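Local coordinates for DUF1611 domain-containing protein (Anabaena variabilis, PDB 2OBN) that is of unknown function but pairs a Rossmann-like N-terminal domain with a P-loop NTPase-like C-terminal domain, which suggests nucleotide binding, at residues 11-16 / 94-99; 61-66 / 70-75. The protein carries 2 engineered substitutions. One frame throughout, in Å; residues are numbered along the deposited sequence.

Contact 1 of 2, residues 11-16 / 94-99; sequences AILLHE and IELKTA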
loop_
_atom_site.group_PDB
_atom_site.type_symbol
_atom_site.label_atom_id
_atom_site.label_comp_id
_atom_site.label_asym_id
_atom_site.label_seq_id
_atom_site.Cartn_x
_atom_site.Cartn_y
_atom_site.Cartn_z
ATOM N N ALA B 11 30.423 -7.357 -8.309
ATOM C CA ALA B 11 30.674 -6.212 -9.143
ATOM C C ALA B 11 29.347 -5.443 -9.089
ATOM O O ALA B 11 28.281 -6.042 -9.231
ATOM C CB ALA B 11 31.001 -6.632 -10.560
ATOM N N ILE B 12 29.399 -4.140 -8.838
ATOM C CA ILE B 12 28.187 -3.330 -8.770
ATOM C C ILE B 12 28.056 -2.495 -10.040
ATOM O O ILE B 12 28.965 -1.726 -10.372
ATOM C CB ILE B 12 28.194 -2.381 -7.558
ATOM C CG1 ILE B 12 28.417 -3.175 -6.278
ATOM C CG2 ILE B 12 26.881 -1.564 -7.498
ATOM C CD1 ILE B 12 28.473 -2.315 -5.069
ATOM N N LEU B 13 26.940 -2.672 -10.754
ATOM C CA LEU B 13 26.657 -1.875 -11.945
ATOM C C LEU B 13 26.261 -0.523 -11.371
ATOM O O LEU B 13 25.261 -0.430 -10.660
ATOM C CB LEU B 13 25.509 -2.471 -12.768
ATOM C CG LEU B 13 25.223 -1.774 -14.108
ATOM C CD1 LEU B 13 26.386 -1.998 -15.085
ATOM C CD2 LEU B 13 23.908 -2.252 -14.721
ATOM N N LEU B 14 27.048 0.511 -11.648
ATOM C CA LEU B 14 26.806 1.812 -11.037
ATOM C C LEU B 14 27.082 2.984 -11.987
ATOM O O LEU B 14 27.517 4.043 -11.529
ATOM C CB LEU B 14 27.654 1.913 -9.746
ATOM C CG LEU B 14 27.395 2.952 -8.631
ATOM C CD1 LEU B 14 25.951 3.046 -8.174
ATOM C CD2 LEU B 14 28.278 2.634 -7.434
ATOM N N HIS B 15 26.794 2.805 -13.285
ATOM C CA HIS B 15 27.008 3.862 -14.292
ATOM C C HIS B 15 26.226 5.116 -13.967
ATOM O O HIS B 15 25.000 5.060 -13.850
ATOM C CB HIS B 15 26.589 3.437 -15.709
ATOM C CG HIS B 15 27.411 2.332 -16.289
ATOM N ND1 HIS B 15 28.738 2.485 -16.616
ATOM C CD2 HIS B 15 27.080 1.068 -16.638
ATOM C CE1 HIS B 15 29.197 1.353 -17.114
ATOM N NE2 HIS B 15 28.210 0.477 -17.137
ATOM N N GLU B 16 26.941 6.240 -13.845
ATOM C CA GLU B 16 26.349 7.555 -13.519
ATOM C C GLU B 16 25.821 7.701 -12.083
ATOM O O GLU B 16 25.382 8.782 -11.715
ATOM C CB GLU B 16 25.233 7.938 -14.497
ATOM C CG GLU B 16 25.647 7.883 -15.955
ATOM C CD GLU B 16 24.578 8.434 -16.886
ATOM O OE1 GLU B 16 23.393 8.026 -16.768
ATOM O OE2 GLU B 16 24.941 9.274 -17.747
ATOM N N ILE B 94 23.314 -4.548 -22.569
ATOM C CA ILE B 94 24.662 -4.959 -22.961
ATOM C C ILE B 94 25.458 -5.414 -21.732
ATOM O O ILE B 94 26.092 -6.481 -21.755
ATOM C CB ILE B 94 25.419 -3.822 -23.693
ATOM C CG1 ILE B 94 24.793 -3.563 -25.069
ATOM C CG2 ILE B 94 26.900 -4.185 -23.869
ATOM C CD1 ILE B 94 25.277 -2.283 -25.744
ATOM N N GLU B 95 25.407 -4.605 -20.670
ATOM C CA GLU B 95 26.130 -4.901 -19.429
ATOM C C GLU B 95 25.605 -6.163 -18.755
ATOM O O GLU B 95 26.384 -6.989 -18.272
ATOM C CB GLU B 95 26.077 -3.703 -18.468
ATOM C CG GLU B 95 26.801 -2.415 -18.954
ATOM C CD GLU B 95 28.337 -2.538 -19.063
ATOM O OE1 GLU B 95 28.842 -3.451 -19.749
ATOM O OE2 GLU B 95 29.050 -1.689 -18.485
ATOM N N LEU B 96 24.286 -6.317 -18.754
ATOM C CA LEU B 96 23.646 -7.487 -18.165
ATOM C C LEU B 96 24.040 -8.744 -18.932
ATOM O O LEU B 96 24.494 -9.729 -18.339
ATOM C CB LEU B 96 22.116 -7.326 -18.156
ATOM C CG LEU B 96 21.563 -6.098 -17.415
ATOM C CD1 LEU B 96 20.031 -6.073 -17.447
ATOM C CD2 LEU B 96 22.064 -6.006 -15.980
ATOM N N LYS B 97 23.885 -8.702 -20.249
ATOM C CA LYS B 97 24.220 -9.850 -21.105
ATOM C C LYS B 97 25.692 -10.250 -21.016
ATOM O O LYS B 97 26.006 -11.439 -21.015
ATOM C CB LYS B 97 23.839 -9.567 -22.558
ATOM C CG LYS B 97 22.329 -9.509 -22.792
ATOM C CD LYS B 97 22.013 -9.330 -24.258
ATOM C CE LYS B 97 20.533 -9.408 -24.527
ATOM N NZ LYS B 97 20.285 -9.430 -26.005
ATOM N N THR B 98 26.578 -9.260 -20.937
ATOM C CA THR B 98 28.019 -9.497 -20.811
ATOM C C THR B 98 28.351 -10.251 -19.519
ATOM O O THR B 98 29.204 -11.146 -19.514
ATOM C CB THR B 98 28.808 -8.169 -20.846
ATOM O OG1 THR B 98 28.491 -7.459 -22.048
ATOM C CG2 THR B 98 30.312 -8.419 -20.776
ATOM N N ALA B 99 27.689 -9.878 -18.428
ATOM C CA ALA B 99 27.867 -10.565 -17.163
ATOM C C ALA B 99 27.386 -12.019 -17.287
ATOM O O ALA B 99 28.071 -12.948 -16.844
ATOM C CB ALA B 99 27.112 -9.841 -16.051
#

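Contact 2 of 2, residues 61-66 / 70-75; sequences PIVKSV and LEYKPQ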
loop_
_atom_site.group_PDB
_atom_site.type_symbol
_atom_site.label_atom_id
_atom_site.label_comp_id
_atom_site.label_asym_id
_atom_site.label_seq_id
_atom_site.Cartn_x
_atom_site.Cartn_y
_atom_site.Cartn_z
ATOM N N PRO B 61 38.179 -0.829 -6.693
ATOM C CA PRO B 61 38.510 -0.187 -7.964
ATOM C C PRO B 61 37.263 0.159 -8.758
ATOM O O PRO B 61 36.287 -0.606 -8.740
ATOM C CB PRO B 61 39.337 -1.249 -8.714
ATOM C CG PRO B 61 39.140 -2.512 -8.001
ATOM C CD PRO B 61 38.738 -2.191 -6.594
ATOM N N ILE B 62 37.276 1.325 -9.400
ATOM C CA ILE B 62 36.181 1.741 -10.264
ATOM C C ILE B 62 36.652 1.472 -11.695
ATOM O O ILE B 62 37.723 1.926 -12.092
ATOM C CB ILE B 62 35.811 3.219 -10.098
ATOM C CG1 ILE B 62 35.515 3.537 -8.627
ATOM C CG2 ILE B 62 34.599 3.558 -10.981
ATOM C CD1 ILE B 62 35.235 5.005 -8.360
ATOM N N VAL B 63 35.855 0.721 -12.449
ATOM C CA VAL B 63 36.194 0.349 -13.822
ATOM C C VAL B 63 35.126 0.824 -14.806
ATOM O O VAL B 63 33.980 1.065 -14.429
ATOM C CB VAL B 63 36.424 -1.170 -13.948
ATOM C CG1 VAL B 63 37.639 -1.592 -13.104
ATOM C CG2 VAL B 63 35.187 -1.956 -13.535
ATOM N N LYS B 64 35.512 0.949 -16.065
ATOM C CA LYS B 64 34.627 1.506 -17.086
ATOM C C LYS B 64 33.426 0.649 -17.490
ATOM O O LYS B 64 32.445 1.185 -17.999
ATOM C CB LYS B 64 35.439 1.838 -18.346
ATOM N N SER B 65 33.501 -0.662 -17.274
ATOM C CA SER B 65 32.460 -1.565 -17.736
ATOM C C SER B 65 32.572 -2.949 -17.130
ATOM O O SER B 65 33.577 -3.283 -16.480
ATOM C CB SER B 65 32.539 -1.693 -19.268
ATOM O OG SER B 65 33.800 -2.213 -19.681
ATOM N N VAL B 66 31.544 -3.759 -17.381
ATOM C CA VAL B 66 31.491 -5.137 -16.899
ATOM C C VAL B 66 32.686 -5.908 -17.440
ATOM O O VAL B 66 33.282 -6.714 -16.725
ATOM C CB VAL B 66 30.174 -5.855 -17.309
ATOM C CG1 VAL B 66 30.218 -7.337 -16.945
ATOM C CG2 VAL B 66 28.970 -5.205 -16.649
ATOM N N LEU B 70 35.794 -7.857 -15.269
ATOM C CA LEU B 70 36.122 -9.289 -15.325
ATOM C C LEU B 70 37.504 -9.609 -14.785
ATOM O O LEU B 70 37.720 -10.674 -14.214
ATOM C CB LEU B 70 35.993 -9.837 -16.755
ATOM C CG LEU B 70 34.612 -9.751 -17.410
ATOM C CD1 LEU B 70 34.647 -10.452 -18.763
ATOM C CD2 LEU B 70 33.516 -10.336 -16.520
ATOM N N GLU B 71 38.420 -8.661 -14.952
ATOM C CA GLU B 71 39.797 -8.763 -14.474
ATOM C C GLU B 71 39.856 -9.091 -12.973
ATOM O O GLU B 71 40.791 -9.749 -12.514
ATOM C CB GLU B 71 40.495 -7.425 -14.749
ATOM C CG GLU B 71 42.001 -7.420 -14.579
ATOM C CD GLU B 71 42.632 -6.082 -14.962
ATOM O OE1 GLU B 71 41.909 -5.060 -15.008
ATOM O OE2 GLU B 71 43.855 -6.054 -15.212
ATOM N N TYR B 72 38.845 -8.631 -12.227
ATOM C CA TYR B 72 38.749 -8.843 -10.780
ATOM C C TYR B 72 37.971 -10.092 -10.395
ATOM O O TYR B 72 37.761 -10.351 -9.208
ATOM C CB TYR B 72 38.146 -7.595 -10.128
ATOM C CG TYR B 72 39.025 -6.393 -10.359
ATOM C CD1 TYR B 72 40.135 -6.163 -9.555
ATOM C CD2 TYR B 72 38.782 -5.519 -11.408
ATOM C CE1 TYR B 72 40.966 -5.079 -9.777
ATOM C CE2 TYR B 72 39.608 -4.425 -11.635
ATOM C CZ TYR B 72 40.694 -4.209 -10.817
ATOM O OH TYR B 72 41.522 -3.133 -11.040
ATOM N N LYS B 73 37.559 -10.859 -11.408
ATOM C CA LYS B 73 36.843 -12.125 -11.243
ATOM C C LYS B 73 35.575 -12.059 -10.387
ATOM O O LYS B 73 35.437 -12.847 -9.455
ATOM C CB LYS B 73 37.801 -13.191 -10.683
ATOM N N PRO B 74 34.650 -11.122 -10.698
ATOM C CA PRO B 74 33.400 -11.081 -9.939
ATOM C C PRO B 74 32.506 -12.260 -10.317
ATOM O O PRO B 74 32.545 -12.745 -11.449
ATOM C CB PRO B 74 32.748 -9.752 -10.364
ATOM C CG PRO B 74 33.282 -9.496 -11.725
ATOM C CD PRO B 74 34.690 -10.077 -11.737
ATOM N N GLN B 75 31.713 -12.709 -9.359
ATOM C CA GLN B 75 30.822 -13.829 -9.555
ATOM C C GLN B 75 29.367 -13.383 -9.708
ATOM O O GLN B 75 28.547 -14.136 -10.251
ATOM C CB GLN B 75 30.980 -14.788 -8.377
ATOM C CG GLN B 75 32.347 -15.472 -8.329
ATOM C CD GLN B 75 32.652 -16.053 -6.964
ATOM O OE1 GLN B 75 32.759 -15.319 -5.984
ATOM N NE2 GLN B 75 32.828 -17.369 -6.895
#

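Contact 1 of 2, residues 11-16 / 94-99
L13 at the end of strand 10-13 and E95 on helix 92-101 are the nearest backbone points of the two segments, their CA atoms 8.1 Å apart, a spacing that side chains alone bridge. E95 makes two kinds of contact. Its aliphatic base meets L13: CB lies 3.8 Å from CD1 of L13, whose CG stands anti to the backbone N (chi1 -175°), which swings the branch out toward the helix. Beyond a bend at chi2 (-67°), the carboxylate turns to the ring of H15, and NE2 of H15 donates to OE2 of E95 over 2.7 Å with an N-H...O angle of 150°. The acceptor lies almost in the imidazole plane, ring and carboxylate are nearly coplanar, and OE2 uses its anti lone pair, the one facing away from the other oxygen. The other ring nitrogen, ND1, accepts from the backbone N of R43, so both ring nitrogens are engaged and the rotation of the imidazole is fixed. OE2 also receives a weak bond from the backbone N of V66. The next residue, L96, brings CD2 to 4.4 Å from CD2 of L13 in a looser apolar touch. A buried His-carboxylate hydrogen bond thus joins the loop after the first strand to a helix packed on the parallel sheet of the Rossmann-like domain.

Contact 2 of 2, residues 61-66 / 70-75
P61 lies across one face of the Y72 ring, its CG 3.9 Å from the ring centroid and 24° off the normal, a CH-pi contact displaced toward the rim. The nearest ring atoms are on the hydroxyl side: CG of P61 is 3.6 Å from CE1 of Y72, while CB sits beside CZ and OH. V63, two residues on and pointing the same way from the strand, meets the ring obliquely, its CG1 3.7 Å from CE2 of Y72. With CG of Y72 anti to its carbonyl carbon (chi1 -62°), the phenol reaches across the strand, where P61 and V63 both meet it. At the other end of the contact, the backbone N of L70 gives a weak hydrogen bond to O of V66, 3.1 Å long and bent to 127°. The L70 side chain leans over the same oxygen, with CG 3.4 Å from O of V66, whereas its CD2 only just approaches CG1 of V66, at 4.5 Å. S65 stands at the N-cap of the short helix 66-69 that joins the two segments. Strand 62-63 is the outermost strand on its side of the sheet; V63 also packs on A68 and A69 of that helix, and Y72 on V38 of the adjoining strand 37-41.

From the N terminus, the chain runs through strand 10-13, which lies in the middle of the sheet, then out by strand 37-41 to the edge strand 62-63. Contact 2 closes a short loop there, around helix 66-69, before the chain returns to strand 76-79 on the other side of strand 10-13. Helix 92-101 follows and closes the much longer loop of contact 1, which encloses contact 2 entirely. The two centres lie about 9 Å apart and the contacts touch: CE1 of H15 lies 3.4 Å from O of K64, and CB of A11 lies 3.6 Å from CB of P74. Together they tie the sheet's edge, its first strand and helix 92-101.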